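Local coordinates for protein nucleocapsid (Crimean-congo hemorrhagic fever virus, PDB 4AKL) that binds double- and single-stranded RNA, probably takes part in packaging the viral genome, and probably also cuts double-stranded DNA without sequence specificity, at residues A[5-8]-A[12-15]; A[18-23]-A[399-404]; A[77-82]-A[464-469]. All coordinates share one frame; numbering follows the deposited sequence.

Interaction 1 of 3, residues A[5-8]-A[12-15]; sequences IEVN and EMNK
Glu-12 OE1 takes two hydrogen bonds from a single residue, Asn-8. The shorter comes from the main chain, Asn-8 N to Glu-12 OE1 at 2.6 Å, with an N-H...O angle of 143°; it meets the oxygen on its anti side and somewhat out of the carboxylate plane. The second comes from the side chain, Asn-8 ND2 to Glu-12 OE1 at 3.0 Å, and uses the syn lone pair. Its N-H...O angle is 136°, so neither N-H points straight at the oxygen. Amide and carboxylate planes are steeply inclined to each other. The pair joins the N-terminal loop to the first turns of helix 10-24: residues 5-8, which include an inverse gamma turn centred on Glu-6, lead into this helix and fold back on it. Ser-9 OG, in a hydrogen bond with Glu-12 N, adds a further link at the helix start. Two N-H donors on one oxygen would be expected to favour a charged Glu-12. On the buried side the contact is apolar. Val-7 CG1, held anti to its own backbone nitrogen (chi1 167°), presses on Met-13, 3.4 Å from Met-13 CB and equally close to Met-13 CA, which is tight for carbon atoms. Met-13 SD lies 3.8 Å from Val-7 CG1. Backbone hydrogen bonds of Ile-5 with Thr-86 and Val-7 with Gly-87 tie the loop to the start of helix 86-98.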
ATOM      1  N   ILE A   5     -21.474  -4.970 -15.720  1.00 50.94           N
ATOM      2  CA  ILE A   5     -21.612  -3.951 -14.685  1.00 50.62           C
ATOM      3  C   ILE A   5     -21.509  -2.568 -15.353  1.00 51.43           C
ATOM      4  O   ILE A   5     -20.511  -1.863 -15.201  1.00 49.81           O
ATOM      5  CB  ILE A   5     -20.563  -4.100 -13.534  1.00 48.88           C
ATOM      6  CG1 ILE A   5     -20.381  -5.577 -13.128  1.00 47.46           C
ATOM      7  CG2 ILE A   5     -20.972  -3.189 -12.334  1.00 49.07           C
ATOM      8  CD1 ILE A   5     -19.534  -5.817 -11.858  1.00 42.11           C
ATOM      9  N   GLU A   6     -22.578  -2.212 -16.091  1.00 53.73           N
ATOM     10  CA  GLU A   6     -22.682  -0.972 -16.851  1.00 55.28           C
ATOM     11  C   GLU A   6     -23.079   0.139 -15.909  1.00 55.81           C
ATOM     12  O   GLU A   6     -24.273   0.419 -15.711  1.00 57.31           O
ATOM     13  CB  GLU A   6     -23.717  -1.084 -17.981  1.00 57.74           C
ATOM     14  CG  GLU A   6     -23.406  -2.140 -19.034  1.00 58.77           C
ATOM     15  CD  GLU A   6     -24.399  -2.105 -20.206  1.00 63.42           C
ATOM     16  OE1 GLU A   6     -25.481  -1.454 -20.070  1.00 67.85           O
ATOM     17  OE2 GLU A   6     -24.098  -2.725 -21.263  1.00 64.40           O
ATOM     18  N   VAL A   7     -22.056   0.762 -15.353  1.00 54.14           N
ATOM     19  CA  VAL A   7     -22.170   1.732 -14.318  1.00 54.92           C
ATOM     20  C   VAL A   7     -21.143   2.764 -14.640  1.00 54.85           C
ATOM     21  O   VAL A   7     -19.949   2.441 -14.733  1.00 53.22           O
ATOM     22  CB  VAL A   7     -21.869   1.074 -12.925  1.00 53.51           C
ATOM     23  CG1 VAL A   7     -21.675   2.107 -11.858  1.00 53.73           C
ATOM     24  CG2 VAL A   7     -22.997   0.118 -12.525  1.00 54.63           C
ATOM     25  N   ASN A   8     -21.578   4.002 -14.827  1.00 56.94           N
ATOM     26  CA  ASN A   8     -20.673   5.111 -15.173  1.00 57.25           C
ATOM     27  C   ASN A   8     -20.718   6.248 -14.134  1.00 58.01           C
ATOM     28  O   ASN A   8     -20.245   7.370 -14.403  1.00 58.74           O
ATOM     29  CB  ASN A   8     -21.041   5.650 -16.582  1.00 59.31           C
ATOM     30  CG  ASN A   8     -21.067   4.543 -17.664  1.00 59.95           C
ATOM     31  OD1 ASN A   8     -20.006   4.040 -18.145  1.00 59.83           O
ATOM     32  ND2 ASN A   8     -22.270   4.160 -18.046  1.00 62.97           N
ATOM     33  N   GLU A  12     -25.794   5.583 -10.844  1.00 61.28           N
ATOM     34  CA  GLU A  12     -25.825   4.370 -11.682  1.00 60.24           C
ATOM     35  C   GLU A  12     -25.377   3.162 -10.868  1.00 57.87           C
ATOM     36  O   GLU A  12     -26.045   2.123 -10.868  1.00 58.13           O
ATOM     37  CB  GLU A  12     -24.983   4.539 -12.960  1.00 59.27           C
ATOM     38  CG  GLU A  12     -25.711   5.393 -14.051  1.00 62.77           C
ATOM     39  CD  GLU A  12     -24.941   5.496 -15.386  1.00 62.59           C
ATOM     40  OE1 GLU A  12     -23.943   4.772 -15.572  1.00 61.52           O
ATOM     41  OE2 GLU A  12     -25.341   6.305 -16.256  1.00 64.62           O
ATOM     42  N   MET A  13     -24.282   3.320 -10.136  1.00 55.52           N
ATOM     43  CA  MET A  13     -23.811   2.268  -9.277  1.00 53.73           C
ATOM     44  C   MET A  13     -24.825   1.876  -8.223  1.00 54.76           C
ATOM     45  O   MET A  13     -25.030   0.684  -8.008  1.00 54.27           O
ATOM     46  CB  MET A  13     -22.454   2.626  -8.591  1.00 51.74           C
ATOM     47  CG  MET A  13     -21.892   1.493  -7.710  1.00 49.62           C
ATOM     48  SD  MET A  13     -21.160   0.127  -8.626  1.00 48.11           S
ATOM     49  CE  MET A  13     -21.770  -1.247  -7.653  1.00 47.49           C
ATOM     50  N   ASN A  14     -25.451   2.836  -7.554  1.00 56.84           N
ATOM     51  CA  ASN A  14     -26.421   2.459  -6.452  1.00 58.19           C
ATOM     52  C   ASN A  14     -27.571   1.620  -6.922  1.00 59.27           C
ATOM     53  O   ASN A  14     -27.973   0.690  -6.245  1.00 59.25           O
ATOM     54  CB  ASN A  14     -26.948   3.664  -5.706  1.00 59.97           C
ATOM     55  CG  ASN A  14     -25.922   4.281  -4.770  1.00 59.01           C
ATOM     56  OD1 ASN A  14     -24.965   3.655  -4.359  1.00 57.15           O
ATOM     57  ND2 ASN A  14     -26.139   5.524  -4.429  1.00 62.48           N
ATOM     58  N   LYS A  15     -28.075   1.933  -8.095  1.00 60.84           N
ATOM     59  CA  LYS A  15     -29.224   1.203  -8.650  1.00 63.01           C
ATOM     60  C   LYS A  15     -28.826  -0.203  -9.076  1.00 61.13           C
ATOM     61  O   LYS A  15     -29.567  -1.158  -8.815  1.00 61.75           O
ATOM     62  CB  LYS A  15     -29.857   1.968  -9.813  1.00 65.16           C
ATOM     63  CG  LYS A  15     -30.667   3.158  -9.362  1.00 68.70           C
ATOM     64  CD  LYS A  15     -31.558   3.661 -10.501  1.00 72.56           C
ATOM     65  CE  LYS A  15     -32.540   4.711 -10.029  1.00 75.55           C
ATOM     66  NZ  LYS A  15     -33.639   4.913 -10.997  1.00 79.36           N
TER

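Interaction 2 of 3, residues A[18-23]-A[399-404]; sequences EEFKKG and NPDDAA
Phe-20 presents the CE2-CZ rim of its ring to the first turn of the 3-10 segment 400-404. Pro-400 O lies at this edge, close to the ring plane and 3.7 Å from Phe-20 CE2. A carbonyl oxygen placed there faces the slightly positive ring hydrogens rather than the electron-rich face. Asp-401 OD1 comes nearer, 3.5 Å from Phe-20 CE2, but obliquely, with the carboxylate and ring planes inclined by 24°. Apolar atoms fill in around these oxygens: Pro-400 CB is 4.0 Å from Phe-20 CE2, and Ala-403 CB sits at the edge, 4.4 Å from Phe-20 CZ. The ring reaches them because its CG is anti to the backbone nitrogen (chi1 -168°), which carries the side chain out from helix 10-24. No hydrogen bond runs directly between the two segments; an aromatic side chain of helix 10-24 packs its edge on the 3-10 turn 400-404, in the connection between helices 385-392 and 425-440 of this mainly helical nucleocapsid, bringing together parts 376 residues apart in sequence. In the next shell, Ala-403 N donates to Pro-400 O at 2.9 Å, fixing the carbonyl that borders the ring. Asn-24 ND2 is hydrogen-bonded to both Asp-401 OD1 and Phe-20 O, so one amide couples the carboxylate to the helix that bears the ring. Farther out, Trp-16 meets the Phe-20 ring at a plane angle of about 15° and also touches Pro-400.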
ATOM      1  N   GLU A  18     -28.719  -2.198  -5.836  1.00 60.70           N
ATOM      2  CA  GLU A  18     -29.968  -2.507  -5.095  1.00 63.79           C
ATOM      3  C   GLU A  18     -30.629  -3.745  -5.670  1.00 64.76           C
ATOM      4  O   GLU A  18     -31.021  -4.652  -4.914  1.00 65.52           O
ATOM      5  CB  GLU A  18     -30.944  -1.329  -5.073  1.00 66.65           C
ATOM      6  CG  GLU A  18     -30.598  -0.255  -4.063  1.00 68.07           C
ATOM      7  CD  GLU A  18     -30.617  -0.755  -2.608  1.00 69.51           C
ATOM      8  OE1 GLU A  18     -31.670  -1.272  -2.134  1.00 73.07           O
ATOM      9  OE2 GLU A  18     -29.580  -0.624  -1.934  1.00 69.07           O
ATOM     10  N   GLU A  19     -30.758  -3.755  -6.999  1.00 65.43           N
ATOM     11  CA  GLU A  19     -31.176  -4.922  -7.783  1.00 66.13           C
ATOM     12  C   GLU A  19     -30.441  -6.174  -7.315  1.00 63.86           C
ATOM     13  O   GLU A  19     -31.040  -7.166  -6.899  1.00 64.54           O
ATOM     14  CB  GLU A  19     -30.818  -4.685  -9.279  1.00 66.19           C
ATOM     15  CG  GLU A  19     -31.004  -5.910 -10.210  1.00 67.30           C
ATOM     16  CD  GLU A  19     -29.724  -6.351 -10.991  1.00 66.61           C
ATOM     17  OE1 GLU A  19     -28.529  -6.038 -10.578  1.00 64.62           O
ATOM     18  OE2 GLU A  19     -29.938  -7.042 -12.042  1.00 68.36           O
ATOM     19  N   PHE A  20     -29.123  -6.093  -7.385  1.00 61.23           N
ATOM     20  CA  PHE A  20     -28.257  -7.214  -7.117  1.00 59.17           C
ATOM     21  C   PHE A  20     -28.407  -7.720  -5.685  1.00 59.70           C
ATOM     22  O   PHE A  20     -28.442  -8.924  -5.467  1.00 59.52           O
ATOM     23  CB  PHE A  20     -26.795  -6.804  -7.378  1.00 56.50           C
ATOM     24  CG  PHE A  20     -25.852  -7.947  -7.398  1.00 53.58           C
ATOM     25  CD1 PHE A  20     -25.350  -8.462  -6.228  1.00 52.06           C
ATOM     26  CD2 PHE A  20     -25.475  -8.536  -8.592  1.00 52.62           C
ATOM     27  CE1 PHE A  20     -24.462  -9.553  -6.246  1.00 50.89           C
ATOM     28  CE2 PHE A  20     -24.575  -9.638  -8.604  1.00 50.91           C
ATOM     29  CZ  PHE A  20     -24.078 -10.130  -7.443  1.00 48.80           C
ATOM     30  N   LYS A  21     -28.475  -6.790  -4.725  1.00 60.66           N
ATOM     31  CA  LYS A  21     -28.610  -7.124  -3.304  1.00 61.51           C
ATOM     32  C   LYS A  21     -29.884  -7.897  -3.069  1.00 63.94           C
ATOM     33  O   LYS A  21     -29.882  -8.915  -2.373  1.00 63.56           O
ATOM     34  CB  LYS A  21     -28.648  -5.867  -2.430  1.00 62.37           C
ATOM     35  CG  LYS A  21     -28.946  -6.158  -0.939  1.00 63.72           C
ATOM     36  CD  LYS A  21     -29.186  -4.894  -0.146  1.00 66.14           C
ATOM     37  CE  LYS A  21     -29.924  -5.198   1.177  1.00 68.34           C
ATOM     38  NZ  LYS A  21     -30.239  -3.947   1.922  1.00 70.35           N
ATOM     39  N   LYS A  22     -30.966  -7.375  -3.646  1.00 66.53           N
ATOM     40  CA  LYS A  22     -32.267  -7.994  -3.559  1.00 69.51           C
ATOM     41  C   LYS A  22     -32.209  -9.357  -4.235  1.00 69.07           C
ATOM     42  O   LYS A  22     -32.665 -10.344  -3.677  1.00 69.81           O
ATOM     43  CB  LYS A  22     -33.372  -7.092  -4.200  1.00 72.28           C
ATOM     44  CG  LYS A  22     -33.899  -7.529  -5.607  1.00 73.80           C
ATOM     45  CD  LYS A  22     -34.945  -6.577  -6.165  1.00 76.65           C
ATOM     46  CE  LYS A  22     -36.052  -7.380  -6.800  1.00 79.38           C
ATOM     47  NZ  LYS A  22     -36.947  -7.954  -5.730  1.00 81.39           N
ATOM     48  N   GLY A  23     -31.630  -9.387  -5.440  1.00 67.96           N
ATOM     49  CA  GLY A  23     -31.593 -10.584  -6.251  1.00 67.56           C
ATOM     50  C   GLY A  23     -30.874 -11.716  -5.552  1.00 65.80           C
ATOM     51  O   GLY A  23     -31.372 -12.849  -5.552  1.00 66.63           O
ATOM     52  N   ASN A 399     -20.730 -12.452 -16.170  1.00 45.68           N
ATOM     53  CA  ASN A 399     -21.956 -13.051 -15.568  1.00 47.58           C
ATOM     54  C   ASN A 399     -21.942 -12.817 -14.047  1.00 46.40           C
ATOM     55  O   ASN A 399     -21.655 -13.733 -13.299  1.00 45.83           O
ATOM     56  CB  ASN A 399     -22.036 -14.557 -15.880  1.00 48.44           C
ATOM     57  CG  ASN A 399     -22.335 -14.855 -17.358  1.00 51.57           C
ATOM     58  OD1 ASN A 399     -23.439 -14.592 -17.840  1.00 56.42           O
ATOM     59  ND2 ASN A 399     -21.348 -15.423 -18.080  1.00 53.72           N
ATOM     60  N   PRO A 400     -22.224 -11.583 -13.589  1.00 46.27           N
ATOM     61  CA  PRO A 400     -22.070 -11.196 -12.176  1.00 45.58           C
ATOM     62  C   PRO A 400     -22.731 -12.061 -11.121  1.00 45.78           C
ATOM     63  O   PRO A 400     -22.207 -12.147 -10.011  1.00 44.64           O
ATOM     64  CB  PRO A 400     -22.705  -9.781 -12.136  1.00 46.70           C
ATOM     65  CG  PRO A 400     -22.462  -9.265 -13.433  1.00 47.13           C
ATOM     66  CD  PRO A 400     -22.631 -10.423 -14.392  1.00 47.44           C
ATOM     67  N   ASP A 401     -23.852 -12.703 -11.457  1.00 47.09           N
ATOM     68  CA  ASP A 401     -24.585 -13.543 -10.480  1.00 47.82           C
ATOM     69  C   ASP A 401     -23.811 -14.779 -10.050  1.00 46.44           C
ATOM     70  O   ASP A 401     -24.056 -15.315  -8.962  1.00 46.14           O
ATOM     71  CB  ASP A 401     -25.990 -13.889 -10.990  1.00 50.48           C
ATOM     72  CG  ASP A 401     -26.962 -12.717 -10.836  1.00 52.12           C
ATOM     73  OD1 ASP A 401     -26.893 -12.024  -9.795  1.00 51.89           O
ATOM     74  OD2 ASP A 401     -27.790 -12.504 -11.729  1.00 52.94           O
ATOM     75  N   ASP A 402     -22.841 -15.203 -10.877  1.00 45.07           N
ATOM     76  CA  ASP A 402     -21.905 -16.224 -10.458  1.00 43.92           C
ATOM     77  C   ASP A 402     -21.069 -15.820  -9.239  1.00 42.06           C
ATOM     78  O   ASP A 402     -20.456 -16.705  -8.624  1.00 41.12           O
ATOM     79  CB  ASP A 402     -20.970 -16.654 -11.619  1.00 43.55           C
ATOM     80  CG  ASP A 402     -21.678 -17.506 -12.654  1.00 45.25           C
ATOM     81  OD1 ASP A 402     -22.833 -17.902 -12.399  1.00 46.38           O
ATOM     82  OD2 ASP A 402     -21.069 -17.775 -13.719  1.00 45.43           O
ATOM     83  N   ALA A 403     -21.020 -14.522  -8.871  1.00 41.17           N
ATOM     84  CA  ALA A 403     -20.368 -14.136  -7.579  1.00 40.10           C
ATOM     85  C   ALA A 403     -20.930 -14.959  -6.409  1.00 40.89           C
ATOM     86  O   ALA A 403     -20.203 -15.272  -5.473  1.00 39.73           O
ATOM     87  CB  ALA A 403     -20.508 -12.649  -7.294  1.00 39.90           C
ATOM     88  N   ALA A 404     -22.218 -15.322  -6.480  1.00 42.75           N
ATOM     89  CA  ALA A 404     -22.842 -16.130  -5.433  1.00 44.04           C
ATOM     90  C   ALA A 404     -22.158 -17.493  -5.237  1.00 43.94           C
ATOM     91  O   ALA A 404     -22.182 -18.032  -4.135  1.00 44.84           O
ATOM     92  CB  ALA A 404     -24.440 -16.298  -5.688  1.00 46.41           C
TER

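Interaction 3 of 3, residues A[77-82]-A[464-469]; sequences IYECAW and SPFQNA
Over one face of the Phe-466 ring lies Glu-79 O, 4.1 Å above the plane and displaced toward the rim, while Cys-80 SG stands at the edge. The ring projects from a type I beta turn, Ser-464 to Gln-467, so a turn near the C-terminus plugs against helix 77-83 inside the protein. With the sulfur it forms a Cys sulfur-aromatic contact: Cys-80 SG is 4.9 Å from the centroid of the Phe-466 ring, in a direction 83° off the ring normal, hence practically in the plane. Cys-80 SG lies against the CE2-CZ edge, 3.7 Å from Phe-466 CE2. Closer still, Glu-79 CB meets Phe-466 CD2 at 3.5 Å. Cys-391 of helix 385-392 also touches Phe-466, and Arg-134 NH1 is hydrogen-bonded to Phe-466 O. Although the CB of Glu-79 is directed at the turn, its chain bends at chi2 (78°) and carries the carboxylate off the ring. This buried group is well supplied with partners: Ser-33 OG at OE1, and the ND2 atoms of Asn-142 and Asn-144 at OE2. A water bridges the two segments, donating a weak bond to Glu-79 OE1 at 3.1 Å and lying 2.6 Å from Ser-464 OG. That same hydroxyl oxygen closes an ST turn by accepting from Phe-466 N, with Ser-464 OG and Phe-466 N 3.0 Å apart and the N-H...O angle at 165°.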
ATOM      1  N   ILE A  77     -19.226  -6.737  -2.095  1.00 37.28           N
ATOM      2  CA  ILE A  77     -19.828  -6.663  -3.445  1.00 37.86           C
ATOM      3  C   ILE A  77     -19.892  -5.287  -4.069  1.00 38.22           C
ATOM      4  O   ILE A  77     -19.535  -5.103  -5.260  1.00 37.38           O
ATOM      5  CB  ILE A  77     -21.214  -7.245  -3.466  1.00 39.05           C
ATOM      6  CG1 ILE A  77     -21.135  -8.750  -3.177  1.00 38.08           C
ATOM      7  CG2 ILE A  77     -21.836  -7.035  -4.825  1.00 39.86           C
ATOM      8  CD1 ILE A  77     -20.301  -9.572  -4.228  1.00 34.38           C
ATOM      9  N   TYR A  78     -20.314  -4.323  -3.279  1.00 39.39           N
ATOM     10  CA  TYR A  78     -20.548  -2.960  -3.793  1.00 40.44           C
ATOM     11  C   TYR A  78     -19.263  -2.384  -4.328  1.00 38.78           C
ATOM     12  O   TYR A  78     -19.214  -1.891  -5.445  1.00 39.02           O
ATOM     13  CB  TYR A  78     -21.091  -2.048  -2.691  1.00 41.91           C
ATOM     14  CG  TYR A  78     -21.433  -0.659  -3.159  1.00 43.61           C
ATOM     15  CD1 TYR A  78     -22.669  -0.382  -3.665  1.00 45.62           C
ATOM     16  CD2 TYR A  78     -20.489   0.391  -3.103  1.00 43.69           C
ATOM     17  CE1 TYR A  78     -23.003   0.877  -4.096  1.00 47.99           C
ATOM     18  CE2 TYR A  78     -20.818   1.687  -3.552  1.00 44.27           C
ATOM     19  CZ  TYR A  78     -22.067   1.916  -4.041  1.00 47.31           C
ATOM     20  OH  TYR A  78     -22.427   3.165  -4.478  1.00 48.95           O
ATOM     21  N   GLU A  79     -18.212  -2.477  -3.536  1.00 37.32           N
ATOM     22  CA  GLU A  79     -16.960  -1.828  -3.902  1.00 36.30           C
ATOM     23  C   GLU A  79     -16.232  -2.612  -4.980  1.00 35.30           C
ATOM     24  O   GLU A  79     -15.647  -1.991  -5.878  1.00 34.57           O
ATOM     25  CB  GLU A  79     -16.085  -1.601  -2.679  1.00 35.73           C
ATOM     26  CG  GLU A  79     -16.637  -0.559  -1.747  1.00 37.55           C
ATOM     27  CD  GLU A  79     -17.799  -1.028  -0.822  1.00 40.05           C
ATOM     28  OE1 GLU A  79     -17.976  -2.252  -0.629  1.00 38.49           O
ATOM     29  OE2 GLU A  79     -18.529  -0.129  -0.281  1.00 41.70           O
ATOM     30  N   CYS A  80     -16.286  -3.961  -4.908  1.00 34.61           N
ATOM     31  CA  CYS A  80     -15.702  -4.816  -5.954  1.00 34.06           C
ATOM     32  C   CYS A  80     -16.409  -4.538  -7.281  1.00 34.70           C
ATOM     33  O   CYS A  80     -15.758  -4.402  -8.325  1.00 34.08           O
ATOM     34  CB  CYS A  80     -15.824  -6.306  -5.582  1.00 33.48           C
ATOM     35  SG  CYS A  80     -14.826  -6.801  -4.168  1.00 33.40           S
ATOM     36  N   ALA A  81     -17.737  -4.434  -7.251  1.00 35.94           N
ATOM     37  CA  ALA A  81     -18.471  -4.117  -8.488  1.00 36.79           C
ATOM     38  C   ALA A  81     -18.064  -2.731  -8.998  1.00 37.39           C
ATOM     39  O   ALA A  81     -17.864  -2.536 -10.202  1.00 37.90           O
ATOM     40  CB  ALA A  81     -19.927  -4.202  -8.290  1.00 38.55           C
ATOM     41  N   TRP A  82     -17.947  -1.759  -8.101  1.00 37.58           N
ATOM     42  CA  TRP A  82     -17.510  -0.424  -8.510  1.00 37.73           C
ATOM     43  C   TRP A  82     -16.094  -0.448  -9.153  1.00 35.98           C
ATOM     44  O   TRP A  82     -15.860   0.190 -10.190  1.00 36.14           O
ATOM     45  CB  TRP A  82     -17.543   0.516  -7.304  1.00 38.27           C
ATOM     46  CG  TRP A  82     -16.969   1.914  -7.519  1.00 38.36           C
ATOM     47  CD1 TRP A  82     -15.804   2.393  -6.999  1.00 36.82           C
ATOM     48  CD2 TRP A  82     -17.545   2.999  -8.271  1.00 40.96           C
ATOM     49  NE1 TRP A  82     -15.608   3.689  -7.367  1.00 38.17           N
ATOM     50  CE2 TRP A  82     -16.657   4.102  -8.150  1.00 40.55           C
ATOM     51  CE3 TRP A  82     -18.725   3.152  -9.031  1.00 43.39           C
ATOM     52  CZ2 TRP A  82     -16.894   5.339  -8.784  1.00 41.49           C
ATOM     53  CZ3 TRP A  82     -18.968   4.372  -9.647  1.00 43.91           C
ATOM     54  CH2 TRP A  82     -18.058   5.453  -9.519  1.00 43.97           C
ATOM     55  N   SER A 464     -11.811  -2.023   4.431  1.00 39.17           N
ATOM     56  CA  SER A 464     -12.091  -2.409   3.078  1.00 37.67           C
ATOM     57  C   SER A 464     -10.755  -2.564   2.372  1.00 36.17           C
ATOM     58  O   SER A 464      -9.786  -1.836   2.714  1.00 35.88           O
ATOM     59  CB  SER A 464     -12.907  -1.339   2.373  1.00 38.75           C
ATOM     60  OG  SER A 464     -12.896  -1.476   0.959  1.00 37.44           O
ATOM     61  N   PRO A 465     -10.683  -3.506   1.396  1.00 34.17           N
ATOM     62  CA  PRO A 465      -9.508  -3.598   0.538  1.00 32.48           C
ATOM     63  C   PRO A 465      -9.280  -2.406  -0.395  1.00 31.78           C
ATOM     64  O   PRO A 465      -8.170  -2.275  -0.912  1.00 29.11           O
ATOM     65  CB  PRO A 465      -9.743  -4.883  -0.293  1.00 31.72           C
ATOM     66  CG  PRO A 465     -11.147  -5.186  -0.191  1.00 33.30           C
ATOM     67  CD  PRO A 465     -11.665  -4.564   1.097  1.00 34.20           C
ATOM     68  N   PHE A 466     -10.324  -1.550  -0.595  1.00 32.67           N
ATOM     69  CA  PHE A 466     -10.253  -0.433  -1.526  1.00 32.88           C
ATOM     70  C   PHE A 466      -9.862   0.902  -0.912  1.00 33.27           C
ATOM     71  O   PHE A 466      -9.858   1.886  -1.603  1.00 33.26           O
ATOM     72  CB  PHE A 466     -11.563  -0.328  -2.294  1.00 33.98           C
ATOM     73  CG  PHE A 466     -11.849  -1.575  -3.032  1.00 32.93           C
ATOM     74  CD1 PHE A 466     -11.208  -1.836  -4.215  1.00 32.48           C
ATOM     75  CD2 PHE A 466     -12.725  -2.519  -2.520  1.00 32.97           C
ATOM     76  CE1 PHE A 466     -11.434  -3.073  -4.924  1.00 32.47           C
ATOM     77  CE2 PHE A 466     -12.946  -3.721  -3.208  1.00 34.02           C
ATOM     78  CZ  PHE A 466     -12.289  -3.985  -4.430  1.00 31.36           C
ATOM     79  N   GLN A 467      -9.522   0.895   0.362  1.00 33.62           N
ATOM     80  CA  GLN A 467      -8.966   2.046   1.045  1.00 34.85           C
ATOM     81  C   GLN A 467      -7.482   2.147   0.845  1.00 34.03           C
ATOM     82  O   GLN A 467      -6.811   1.155   0.801  1.00 34.38           O
ATOM     83  CB  GLN A 467      -9.271   1.986   2.557  1.00 35.67           C
ATOM     84  CG  GLN A 467     -10.650   2.428   2.874  1.00 37.92           C
ATOM     85  CD  GLN A 467     -11.176   1.933   4.203  1.00 39.80           C
ATOM     86  OE1 GLN A 467     -10.649   0.966   4.808  1.00 38.30           O
ATOM     87  NE2 GLN A 467     -12.242   2.576   4.667  1.00 40.05           N
ATOM     88  N   ASN A 468      -6.981   3.357   0.703  1.00 34.83           N
ATOM     89  CA  ASN A 468      -5.542   3.647   0.647  1.00 34.57           C
ATOM     90  C   ASN A 468      -5.216   4.171   2.007  1.00 35.43           C
ATOM     91  O   ASN A 468      -5.930   5.073   2.527  1.00 36.96           O
ATOM     92  CB  ASN A 468      -5.243   4.643  -0.475  1.00 34.35           C
ATOM     93  CG  ASN A 468      -3.821   5.282  -0.393  1.00 35.97           C
ATOM     94  OD1 ASN A 468      -3.412   5.860   0.638  1.00 36.07           O
ATOM     95  ND2 ASN A 468      -3.097   5.206  -1.495  1.00 34.01           N
ATOM     96  N   ALA A 469      -4.155   3.645   2.618  1.00 35.23           N
ATOM     97  CA  ALA A 469      -3.819   4.041   4.003  1.00 36.87           C
ATOM     98  C   ALA A 469      -2.454   4.717   4.109  1.00 38.03           C
ATOM     99  O   ALA A 469      -1.886   4.796   5.224  1.00 38.94           O
ATOM    100  CB  ALA A 469      -3.909   2.818   4.955  1.00 36.03           C
TER
HETATM  101  O   HOH W   1     -15.299  -2.515   0.817  1.00 44.78           O

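In the fold
Interactions 1 and 2 both use helix 10-24, at its start and toward its end, with centres about 13 Å apart; each is partly buried. Interaction 3, wholly buried, lies nearer the centre of the chain and draws on helix 77-83 instead. The two helices pack together, so the contacts are continuous: Met-13 touches Tyr-78, Ala-81 and Trp-82, Asn-14 OD1 and Tyr-78 OH are probably hydrogen-bonded, and Phe-20 meets Ile-77. Chemistry follows place. Interaction 1, between near neighbours in sequence, combines hydrogen bonds on its exposed side with buried Val-7/Met-13 packing, whereas 18-23/399-404 and 77-82/464-469 bring distant segments together through a phenylalanine ring, the innermost with a bridging water.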